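Iron transport multicopper oxidase FET3 (Saccharomyces cerevisiae, PDB 1ZPU) oxidises ferrous to ferric iron with dioxygen, using four copper ions, for high-affinity iron uptake in yeast, and also has cuprous oxidase activity. Local coordinates at residues Phe65-Ala70 / Ala453-Val458; Asp357-Ser362 / Glu479-Ile484; Phe372-Asp377 / Leu475-Asp480. All blocks are in the same frame, centred on the assembly; numbering follows the deposited sequence.

Interaction 1 of 3, residues Phe65-Ala70 / Ala453-Val458. With NAG (2-acetamido-2-deoxy-beta-D-glucopyranose), chain B.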
loop_
_atom_site.group_PDB
_atom_site.type_symbol
_atom_site.label_atom_id
_atom_site.label_comp_id
_atom_site.label_asym_id
_atom_site.label_seq_id
_atom_site.Cartn_x
_atom_site.Cartn_y
_atom_site.Cartn_z
ATOM N N PHE A 65 -3.486 -6.167 -10.822
ATOM C CA PHE A 65 -4.056 -5.191 -11.752
ATOM C C PHE A 65 -5.566 -5.305 -11.913
ATOM O O PHE A 65 -6.213 -4.376 -12.394
ATOM C CB PHE A 65 -3.373 -5.280 -13.119
ATOM C CG PHE A 65 -1.912 -4.882 -13.103
ATOM C CD1 PHE A 65 -1.436 -3.931 -12.196
ATOM C CD2 PHE A 65 -1.020 -5.445 -14.005
ATOM C CE1 PHE A 65 -0.101 -3.572 -12.178
ATOM C CE2 PHE A 65 0.314 -5.083 -13.992
ATOM C CZ PHE A 65 0.773 -4.144 -13.085
ATOM N N GLN A 66 -6.114 -6.454 -11.520
ATOM C CA GLN A 66 -7.551 -6.719 -11.572
ATOM C C GLN A 66 -8.152 -6.361 -12.937
ATOM O O GLN A 66 -9.274 -5.865 -13.032
ATOM C CB GLN A 66 -8.276 -6.004 -10.413
ATOM C CG GLN A 66 -7.787 -6.368 -8.985
ATOM C CD GLN A 66 -8.006 -7.844 -8.608
ATOM O OE1 GLN A 66 -8.723 -8.591 -9.294
ATOM N NE2 GLN A 66 -7.392 -8.263 -7.507
ATOM N N ASN A 67 -7.385 -6.635 -13.990
ATOM C CA ASN A 67 -7.745 -6.302 -15.369
ATOM C C ASN A 67 -9.030 -7.002 -15.763
ATOM O O ASN A 67 -9.071 -8.223 -15.828
ATOM C CB ASN A 67 -6.603 -6.712 -16.304
ATOM C CG ASN A 67 -6.590 -5.939 -17.605
ATOM O OD1 ASN A 67 -7.635 -5.654 -18.185
ATOM N ND2 ASN A 67 -5.391 -5.623 -18.085
ATOM N N GLY A 68 -10.084 -6.228 -15.998
ATOM C CA GLY A 68 -11.384 -6.784 -16.372
ATOM C C GLY A 68 -12.274 -7.183 -15.205
ATOM O O GLY A 68 -13.429 -7.559 -15.410
ATOM N N THR A 69 -11.748 -7.095 -13.985
ATOM C CA THR A 69 -12.484 -7.481 -12.785
ATOM C C THR A 69 -12.314 -6.460 -11.655
ATOM O O THR A 69 -11.995 -6.829 -10.524
ATOM C CB THR A 69 -12.031 -8.867 -12.268
ATOM O OG1 THR A 69 -10.604 -8.885 -12.114
ATOM C CG2 THR A 69 -12.458 -9.983 -13.208
ATOM N N ALA A 70 -12.533 -5.177 -11.964
ATOM C CA ALA A 70 -12.438 -4.067 -10.984
ATOM C C ALA A 70 -13.220 -4.310 -9.693
ATOM O O ALA A 70 -12.801 -3.920 -8.614
ATOM C CB ALA A 70 -12.888 -2.755 -11.617
ATOM N N ALA A 453 -3.486 4.640 -19.548
ATOM C CA ALA A 453 -4.807 4.180 -19.136
ATOM C C ALA A 453 -5.268 3.038 -20.044
ATOM O O ALA A 453 -6.066 3.226 -20.966
ATOM C CB ALA A 453 -5.801 5.325 -19.134
ATOM N N ASP A 454 -4.734 1.852 -19.783
ATOM C CA ASP A 454 -5.039 0.680 -20.584
ATOM C C ASP A 454 -5.706 -0.390 -19.733
ATOM O O ASP A 454 -5.740 -1.562 -20.098
ATOM C CB ASP A 454 -3.764 0.143 -21.250
ATOM C CG ASP A 454 -2.661 -0.225 -20.241
ATOM O OD1 ASP A 454 -1.675 -0.855 -20.673
ATOM O OD2 ASP A 454 -2.759 0.104 -19.036
ATOM N N ASN A 455 -6.229 0.017 -18.587
ATOM C CA ASN A 455 -6.827 -0.925 -17.656
ATOM C C ASN A 455 -8.142 -0.397 -17.103
ATOM O O ASN A 455 -8.192 0.070 -15.962
ATOM C CB ASN A 455 -5.852 -1.243 -16.520
ATOM C CG ASN A 455 -6.293 -2.430 -15.691
ATOM O OD1 ASN A 455 -7.262 -3.105 -16.019
ATOM N ND2 ASN A 455 -5.576 -2.694 -14.613
ATOM N N PRO A 456 -9.218 -0.470 -17.913
ATOM C CA PRO A 456 -10.526 0.022 -17.469
ATOM C C PRO A 456 -10.826 -0.406 -16.033
ATOM O O PRO A 456 -10.716 -1.590 -15.704
ATOM C CB PRO A 456 -11.497 -0.623 -18.468
ATOM C CG PRO A 456 -10.697 -0.743 -19.724
ATOM C CD PRO A 456 -9.270 -0.999 -19.291
ATOM N N GLY A 457 -11.157 0.565 -15.187
ATOM C CA GLY A 457 -11.453 0.291 -13.783
ATOM C C GLY A 457 -11.596 1.541 -12.941
ATOM O O GLY A 457 -11.560 2.658 -13.456
ATOM N N VAL A 458 -11.764 1.345 -11.640
ATOM C CA VAL A 458 -11.891 2.443 -10.700
ATOM C C VAL A 458 -10.743 2.256 -9.743
ATOM O O VAL A 458 -10.700 1.257 -9.037
ATOM C CB VAL A 458 -13.249 2.407 -9.953
ATOM C CG1 VAL A 458 -13.318 3.490 -8.920
ATOM C CG2 VAL A 458 -14.403 2.556 -10.926
HETATM C C1 NAG B . -5.427 -5.143 -19.448
HETATM C C2 NAG B . -3.956 -4.731 -19.521
HETATM C C3 NAG B . -3.555 -4.261 -20.917
HETATM C C4 NAG B . -3.983 -5.282 -21.979
HETATM C C5 NAG B . -5.452 -5.688 -21.752
HETATM C C6 NAG B . -5.906 -6.769 -22.724
HETATM C C7 NAG B . -2.812 -3.994 -17.497
HETATM C C8 NAG B . -2.701 -2.929 -16.445
HETATM N N2 NAG B . -3.630 -3.722 -18.527
HETATM O O3 NAG B . -2.156 -4.109 -20.940
HETATM O O4 NAG B . -3.737 -4.803 -23.296
HETATM O O5 NAG B . -5.642 -6.155 -20.420
HETATM O O6 NAG B . -5.134 -7.930 -22.514
HETATM O O7 NAG B . -2.168 -5.048 -17.378
#
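The seam between the first and third cupredoxin domains, the pair that brackets the trinuclear copper cluster in multicopper oxidases, is crossed here by Asn-455 reaching to Phe-65 and Asn-67 at an N-glycosylated type II beta turn. The turn runs from Gln-66 to Thr-69 and is closed by Thr-69 N on Gln-66 O at 2.9 Å. With its CG anti to the backbone N (chi1 -168°), Asn-455 extends its amide into the first-domain loop, where ND2 donates to Phe-65 O at 2.9 Å and 156°. The acceptor lies close to the amide plane of Asn-455, but the donor is tilted 31° from the carbonyl plane of Phe-65. ND2 also bonds Gly-398 O, and this second grip probably fixes the amide flip. OD1 of Asn-455 meanwhile faces Asn-67 CA at 3.3 Å. Farther along, Ala-70 CB rests on Gly-457 CA at 4.0 Å, a place where a side chain on Gly-457 would point toward the alanine. The Phe-65 side chain comes within about 8 Å of that of the type 2 copper ligand His-395. The sugar linked to Asn-67 ND2 spans the same seam: its methyl C8 is 3.6 Å from Asn-455 CB and 3.9 Å from Phe-65 CD2. Its hydroxyl O3 makes a weak hydrogen bond of 3.3 Å to Asp-454 OD1.

Interaction 2 of 3, residues Asp357-Ser362 / Glu479-Ile484. With NAG (2-acetamido-2-deoxy-beta-D-glucopyranose), chain C.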
loop_
_atom_site.group_PDB
_atom_site.type_symbol
_atom_site.label_atom_id
_atom_site.label_comp_id
_atom_site.label_asym_id
_atom_site.label_seq_id
_atom_site.Cartn_x
_atom_site.Cartn_y
_atom_site.Cartn_z
ATOM N N ASP A 357 -24.868 6.160 -20.375
ATOM C CA ASP A 357 -24.052 7.011 -21.232
ATOM C C ASP A 357 -23.564 8.285 -20.541
ATOM O O ASP A 357 -22.852 9.089 -21.142
ATOM C CB ASP A 357 -24.789 7.309 -22.540
ATOM C CG ASP A 357 -24.926 6.069 -23.420
ATOM O OD1 ASP A 357 -25.848 6.026 -24.274
ATOM O OD2 ASP A 357 -24.108 5.128 -23.248
ATOM N N GLN A 358 -23.923 8.447 -19.271
ATOM C CA GLN A 358 -23.543 9.626 -18.497
ATOM C C GLN A 358 -22.281 9.378 -17.660
ATOM O O GLN A 358 -21.867 10.219 -16.850
ATOM C CB GLN A 358 -24.692 10.036 -17.579
ATOM C CG GLN A 358 -25.888 10.614 -18.285
ATOM C CD GLN A 358 -26.566 11.689 -17.463
ATOM O OE1 GLN A 358 -27.707 11.527 -17.026
ATOM N NE2 GLN A 358 -25.857 12.795 -17.238
ATOM N N ALA A 359 -21.673 8.218 -17.867
ATOM C CA ALA A 359 -20.495 7.809 -17.125
ATOM C C ALA A 359 -19.250 8.645 -17.440
ATOM O O ALA A 359 -18.277 8.603 -16.696
ATOM C CB ALA A 359 -20.229 6.337 -17.382
ATOM N N ASN A 360 -19.284 9.392 -18.538
ATOM C CA ASN A 360 -18.161 10.232 -18.945
ATOM C C ASN A 360 -18.198 11.613 -18.300
ATOM O O ASN A 360 -17.210 12.353 -18.344
ATOM C CB ASN A 360 -18.104 10.377 -20.472
ATOM C CG ASN A 360 -16.777 10.958 -20.956
ATOM O OD1 ASN A 360 -15.733 10.762 -20.321
ATOM N ND2 ASN A 360 -16.817 11.676 -22.089
ATOM N N ASN A 361 -19.343 11.954 -17.712
ATOM C CA ASN A 361 -19.523 13.224 -17.010
ATOM C C ASN A 361 -19.023 13.118 -15.565
ATOM O O ASN A 361 -19.601 12.399 -14.750
ATOM C CB ASN A 361 -20.998 13.640 -17.061
ATOM C CG ASN A 361 -21.279 14.932 -16.315
ATOM O OD1 ASN A 361 -20.363 15.653 -15.906
ATOM N ND2 ASN A 361 -22.560 15.234 -16.138
ATOM N N SER A 362 -17.948 13.842 -15.262
ATOM C CA SER A 362 -17.274 13.761 -13.960
ATOM C C SER A 362 -18.159 14.185 -12.786
ATOM O O SER A 362 -17.968 13.719 -11.655
ATOM C CB SER A 362 -15.987 14.595 -13.977
ATOM O OG SER A 362 -16.269 15.988 -14.050
ATOM N N GLU A 479 -11.019 4.928 -15.026
ATOM C CA GLU A 479 -10.421 4.646 -16.325
ATOM C C GLU A 479 -11.478 4.197 -17.332
ATOM O O GLU A 479 -12.221 3.255 -17.064
ATOM C CB GLU A 479 -9.398 3.550 -16.143
ATOM C CG GLU A 479 -8.185 3.662 -17.017
ATOM C CD GLU A 479 -6.962 3.074 -16.336
ATOM O OE1 GLU A 479 -6.685 3.475 -15.181
ATOM O OE2 GLU A 479 -6.287 2.215 -16.946
ATOM N N ASP A 480 -11.505 4.841 -18.500
ATOM C CA ASP A 480 -12.645 4.788 -19.435
ATOM C C ASP A 480 -13.849 3.972 -18.949
ATOM O O ASP A 480 -13.929 2.764 -19.174
ATOM C CB ASP A 480 -12.234 4.408 -20.878
ATOM C CG ASP A 480 -11.755 2.982 -21.000
ATOM O OD1 ASP A 480 -11.245 2.434 -20.000
ATOM O OD2 ASP A 480 -11.883 2.409 -22.103
ATOM N N PRO A 481 -14.788 4.649 -18.265
ATOM C CA PRO A 481 -16.003 4.027 -17.752
ATOM C C PRO A 481 -16.771 3.276 -18.831
ATOM O O PRO A 481 -17.476 2.322 -18.513
ATOM C CB PRO A 481 -16.831 5.218 -17.253
ATOM C CG PRO A 481 -16.191 6.432 -17.856
ATOM C CD PRO A 481 -14.747 6.087 -17.952
ATOM N N PHE A 482 -16.637 3.690 -20.090
ATOM C CA PHE A 482 -17.303 2.972 -21.177
ATOM C C PHE A 482 -16.648 1.615 -21.424
ATOM O O PHE A 482 -17.335 0.637 -21.707
ATOM C CB PHE A 482 -17.362 3.803 -22.464
ATOM C CG PHE A 482 -18.176 5.067 -22.337
ATOM C CD1 PHE A 482 -17.696 6.270 -22.848
ATOM C CD2 PHE A 482 -19.415 5.061 -21.702
ATOM C CE1 PHE A 482 -18.438 7.446 -22.731
ATOM C CE2 PHE A 482 -20.160 6.230 -21.581
ATOM C CZ PHE A 482 -19.668 7.423 -22.095
ATOM N N GLY A 483 -15.325 1.558 -21.298
ATOM C CA GLY A 483 -14.593 0.289 -21.347
ATOM C C GLY A 483 -15.039 -0.663 -20.251
ATOM O O GLY A 483 -15.158 -1.865 -20.478
ATOM N N ILE A 484 -15.292 -0.110 -19.064
ATOM C CA ILE A 484 -15.800 -0.874 -17.922
ATOM C C ILE A 484 -17.171 -1.461 -18.247
ATOM O O ILE A 484 -17.395 -2.652 -18.054
ATOM C CB ILE A 484 -15.877 -0.020 -16.626
ATOM C CG1 ILE A 484 -14.485 0.351 -16.134
ATOM C CG2 ILE A 484 -16.622 -0.748 -15.519
ATOM C CD1 ILE A 484 -14.491 1.555 -15.235
HETATM C C1 NAG C . -15.523 12.231 -22.456
HETATM C C2 NAG C . -15.246 13.701 -22.800
HETATM C C3 NAG C . -15.147 14.022 -24.312
HETATM C C4 NAG C . -15.257 12.845 -25.307
HETATM C C5 NAG C . -15.474 11.468 -24.650
HETATM C C6 NAG C . -14.998 10.296 -25.505
HETATM C C7 NAG C . -16.285 15.106 -21.042
HETATM C C8 NAG C . -17.634 15.444 -20.462
HETATM N N2 NAG C . -16.306 14.530 -22.245
HETATM O O3 NAG C . -13.959 14.750 -24.581
HETATM O O4 NAG C . -16.310 13.125 -26.218
HETATM O O5 NAG C . -14.840 11.412 -23.385
HETATM O O6 NAG C . -15.698 9.125 -25.089
HETATM O O7 NAG C . -15.250 15.371 -20.423
#
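Apolar contact carries most of this pairing, with Ala-359 set against Pro-481 and Phe-482 set against the loop on both sides of that alanine. Ala-359 CB points at the proline and meets Pro-481 CB at 3.6 Å, while its backbone O lies next to CG of the same ring; that oxygen also bonds Tyr-365 OH. The Phe-482 ring approaches Ala-359 CB through CE2 at 4.2 Å, and its CE1 and CZ press on Asn-360 CB, the CZ contact being 3.7 Å. Phe-482 holds CG anti to its carbonyl carbon (chi1 -63°), which carries the end of the ring toward the loop.

Two oxygens approach the ring in its plane, at the edge. Asp-357 O is 3.7 Å from Phe-482 CZ, and the sugar hydroxyl O6 is 4.0 Å from Phe-482 CE1, positions consistent with a weak attraction to the ring hydrogens. The elements brought together are a type I beta turn, Gln-358 to Asn-361, and the first turn of helix 481-486 in the third cupredoxin domain. Asp-480 is the N-cap residue of that helix, and its carbonyl O accepts from Ile-484 N at 3.2 Å. Pro-481, the first helical residue, and Phe-482 after it are the two that meet the turn.

An alanine in place of Phe-482 would remove the ring, probably opening a gap beside Asn-360 CB and leaving the glycosylated asparagine with less to rest on.

The covalent link is the last kind of contact. The backbone sets Asn-360 CB against the ring; beyond it CG lies anti to the backbone N (chi1 -166°), and the amide carries the glycan, ND2 being bonded to the sugar C1 at 1.5 Å.

Interaction 3 of 3, residues Phe372-Asp377 / Leu475-Asp480. With NAG (2-acetamido-2-deoxy-beta-D-glucopyranose), chain C.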
loop_
_atom_site.group_PDB
_atom_site.type_symbol
_atom_site.label_atom_id
_atom_site.label_comp_id
_atom_site.label_asym_id
_atom_site.label_seq_id
_atom_site.Cartn_x
_atom_site.Cartn_y
_atom_site.Cartn_z
ATOM N N PHE A 372 -11.327 11.684 -11.014
ATOM C CA PHE A 372 -10.893 12.058 -12.354
ATOM C C PHE A 372 -11.284 10.973 -13.338
ATOM O O PHE A 372 -11.249 9.783 -13.002
ATOM C CB PHE A 372 -9.385 12.237 -12.401
ATOM C CG PHE A 372 -8.885 13.330 -11.524
ATOM C CD1 PHE A 372 -8.726 13.122 -10.151
ATOM C CD2 PHE A 372 -8.561 14.570 -12.063
ATOM C CE1 PHE A 372 -8.259 14.136 -9.330
ATOM C CE2 PHE A 372 -8.089 15.587 -11.260
ATOM C CZ PHE A 372 -7.937 15.373 -9.885
ATOM N N ILE A 373 -11.655 11.376 -14.550
ATOM C CA ILE A 373 -11.954 10.410 -15.601
ATOM C C ILE A 373 -10.809 10.330 -16.603
ATOM O O ILE A 373 -10.347 11.346 -17.115
ATOM C CB ILE A 373 -13.289 10.706 -16.302
ATOM C CG1 ILE A 373 -14.399 10.804 -15.255
ATOM C CG2 ILE A 373 -13.606 9.617 -17.326
ATOM C CD1 ILE A 373 -15.745 11.156 -15.827
ATOM N N LEU A 374 -10.353 9.110 -16.862
ATOM C CA LEU A 374 -9.259 8.890 -17.795
ATOM C C LEU A 374 -9.781 8.311 -19.104
ATOM O O LEU A 374 -10.655 7.452 -19.088
ATOM C CB LEU A 374 -8.217 7.953 -17.183
ATOM C CG LEU A 374 -7.737 8.172 -15.742
ATOM C CD1 LEU A 374 -6.800 7.038 -15.361
ATOM C CD2 LEU A 374 -7.065 9.525 -15.533
ATOM N N GLU A 375 -9.235 8.777 -20.229
ATOM C CA GLU A 375 -9.705 8.381 -21.564
ATOM C C GLU A 375 -9.094 7.085 -22.089
ATOM O O GLU A 375 -8.015 6.674 -21.663
ATOM C CB GLU A 375 -9.486 9.501 -22.585
ATOM C CG GLU A 375 -10.327 10.760 -22.359
ATOM C CD GLU A 375 -11.839 10.532 -22.477
ATOM O OE1 GLU A 375 -12.299 9.895 -23.461
ATOM O OE2 GLU A 375 -12.565 11.011 -21.577
ATOM N N LYS A 376 -9.793 6.483 -23.052
ATOM C CA LYS A 376 -9.524 5.126 -23.568
ATOM C C LYS A 376 -8.104 4.600 -23.441
ATOM O O LYS A 376 -7.900 3.592 -22.774
ATOM C CB LYS A 376 -10.068 4.899 -24.995
ATOM C CG LYS A 376 -10.325 6.161 -25.862
ATOM C CD LYS A 376 -10.576 5.779 -27.337
ATOM C CE LYS A 376 -10.536 6.994 -28.271
ATOM N NZ LYS A 376 -9.340 7.860 -28.007
ATOM N N ASP A 377 -7.123 5.251 -24.057
ATOM C CA ASP A 377 -5.739 4.761 -23.943
ATOM C C ASP A 377 -4.737 5.847 -23.596
ATOM O O ASP A 377 -3.541 5.690 -23.830
ATOM C CB ASP A 377 -5.294 4.047 -25.230
ATOM C CG ASP A 377 -5.489 2.528 -25.179
ATOM O OD1 ASP A 377 -5.232 1.911 -24.118
ATOM O OD2 ASP A 377 -5.874 1.946 -26.228
ATOM N N LEU A 475 -7.535 10.057 -3.764
ATOM C CA LEU A 475 -8.342 10.487 -4.901
ATOM C C LEU A 475 -8.691 9.297 -5.784
ATOM O O LEU A 475 -8.024 8.263 -5.725
ATOM C CB LEU A 475 -7.641 11.577 -5.709
ATOM C CG LEU A 475 -6.272 11.345 -6.327
ATOM C CD1 LEU A 475 -6.390 10.512 -7.570
ATOM C CD2 LEU A 475 -5.722 12.695 -6.683
ATOM N N VAL A 476 -9.730 9.447 -6.601
ATOM C CA VAL A 476 -10.274 8.324 -7.352
ATOM C C VAL A 476 -10.110 8.506 -8.862
ATOM O O VAL A 476 -10.496 9.536 -9.427
ATOM C CB VAL A 476 -11.761 8.092 -7.005
ATOM C CG1 VAL A 476 -12.328 6.926 -7.799
ATOM C CG2 VAL A 476 -11.932 7.869 -5.518
ATOM N N LEU A 477 -9.534 7.496 -9.505
ATOM C CA LEU A 477 -9.362 7.486 -10.954
ATOM C C LEU A 477 -10.354 6.539 -11.622
ATOM O O LEU A 477 -10.379 5.353 -11.316
ATOM C CB LEU A 477 -7.937 7.068 -11.310
ATOM C CG LEU A 477 -6.805 7.978 -10.833
ATOM C CD1 LEU A 477 -5.489 7.448 -11.336
ATOM C CD2 LEU A 477 -6.980 9.419 -11.294
ATOM N N VAL A 478 -11.171 7.059 -12.526
ATOM C CA VAL A 478 -12.087 6.222 -13.285
ATOM C C VAL A 478 -11.540 6.107 -14.706
ATOM O O VAL A 478 -11.574 7.071 -15.483
ATOM C CB VAL A 478 -13.524 6.805 -13.280
ATOM C CG1 VAL A 478 -14.459 5.948 -14.106
ATOM C CG2 VAL A 478 -14.039 6.912 -11.870
ATOM N N GLU A 479 -11.019 4.928 -15.026
ATOM C CA GLU A 479 -10.421 4.646 -16.325
ATOM C C GLU A 479 -11.478 4.197 -17.332
ATOM O O GLU A 479 -12.221 3.255 -17.064
ATOM C CB GLU A 479 -9.398 3.550 -16.143
ATOM C CG GLU A 479 -8.185 3.662 -17.017
ATOM C CD GLU A 479 -6.962 3.074 -16.336
ATOM O OE1 GLU A 479 -6.685 3.475 -15.181
ATOM O OE2 GLU A 479 -6.287 2.215 -16.946
ATOM N N ASP A 480 -11.505 4.841 -18.500
ATOM C CA ASP A 480 -12.645 4.788 -19.435
ATOM C C ASP A 480 -13.849 3.972 -18.949
ATOM O O ASP A 480 -13.929 2.764 -19.174
ATOM C CB ASP A 480 -12.234 4.408 -20.878
ATOM C CG ASP A 480 -11.755 2.982 -21.000
ATOM O OD1 ASP A 480 -11.245 2.434 -20.000
ATOM O OD2 ASP A 480 -11.883 2.409 -22.103
HETATM C C1 NAG C . -15.523 12.231 -22.456
HETATM C C2 NAG C . -15.246 13.701 -22.800
HETATM C C3 NAG C . -15.147 14.022 -24.312
HETATM C C4 NAG C . -15.257 12.845 -25.307
HETATM C C5 NAG C . -15.474 11.468 -24.650
HETATM C C6 NAG C . -14.998 10.296 -25.505
HETATM C C7 NAG C . -16.285 15.106 -21.042
HETATM C C8 NAG C . -17.634 15.444 -20.462
HETATM N N2 NAG C . -16.306 14.530 -22.245
HETATM O O3 NAG C . -13.959 14.750 -24.581
HETATM O O4 NAG C . -16.310 13.125 -26.218
HETATM O O5 NAG C . -14.840 11.412 -23.385
HETATM O O6 NAG C . -15.698 9.125 -25.089
HETATM O O7 NAG C . -15.250 15.371 -20.423
#
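Phe-372 lies against a leucine row on the neighbouring strand: its CB sits 3.9 Å from Leu-477 CD2, and farther out ring atom CE1 reaches Leu-475 CD2 at 3.9 Å, so the side chain spans the two leucines. Leu-374 fills the next hollow on this face. Its CD1 drops between Leu-477 CB at 4.2 Å and the side chain of Glu-479, whose CG is 4.0 Å away; the carboxylate of Glu-479 is held beyond by Asn-455 N and His-399 NE2. Ile-318 and Phe-451, from strands 316-326 and 446-452, close over these side chains. The opposite face carries Ile-373 and Val-478, and there Ile-373 CG2 rests by Val-478 O at 3.7 Å.

Parallel pairing sets this register. Phe-372 N bonds Val-476 O, Phe-372 O takes Val-478 N at 176°, and Leu-374 N bonds Val-478 O at 2.7 Å; a weak bond from Asp-480 N to Leu-374 O ends the run. The short strand axes are 4.7 Å apart and twisted by 29°. Strand 371-374 is the outermost strand of its sheet, beside 474-479, a parallel pair consistent with the Greek-key beta sandwich of cupredoxin domains.

From the N terminus, segment 65-70 of the first domain waits until 453-458 to close interaction 1, with 382 residues between. Interaction 2 starts at 357-362 and interaction 3 at 372-377, both inside that span; each closes after it, on the continuous run 475-484, so interaction 1 crosses both, while interaction 3 starts inside interaction 2 and shares Glu-479 and Asp-480 with it at its end. Glu-479 also ties them to interaction 1: its backbone N lies 2.8 Å from Gly-457 O, a probable hydrogen bond joining the interdomain seam to strand 474-479. Ile-373 CD1 touches Asn-360 O, linking the edge strand to the glycosylated turn beside helix 481-486.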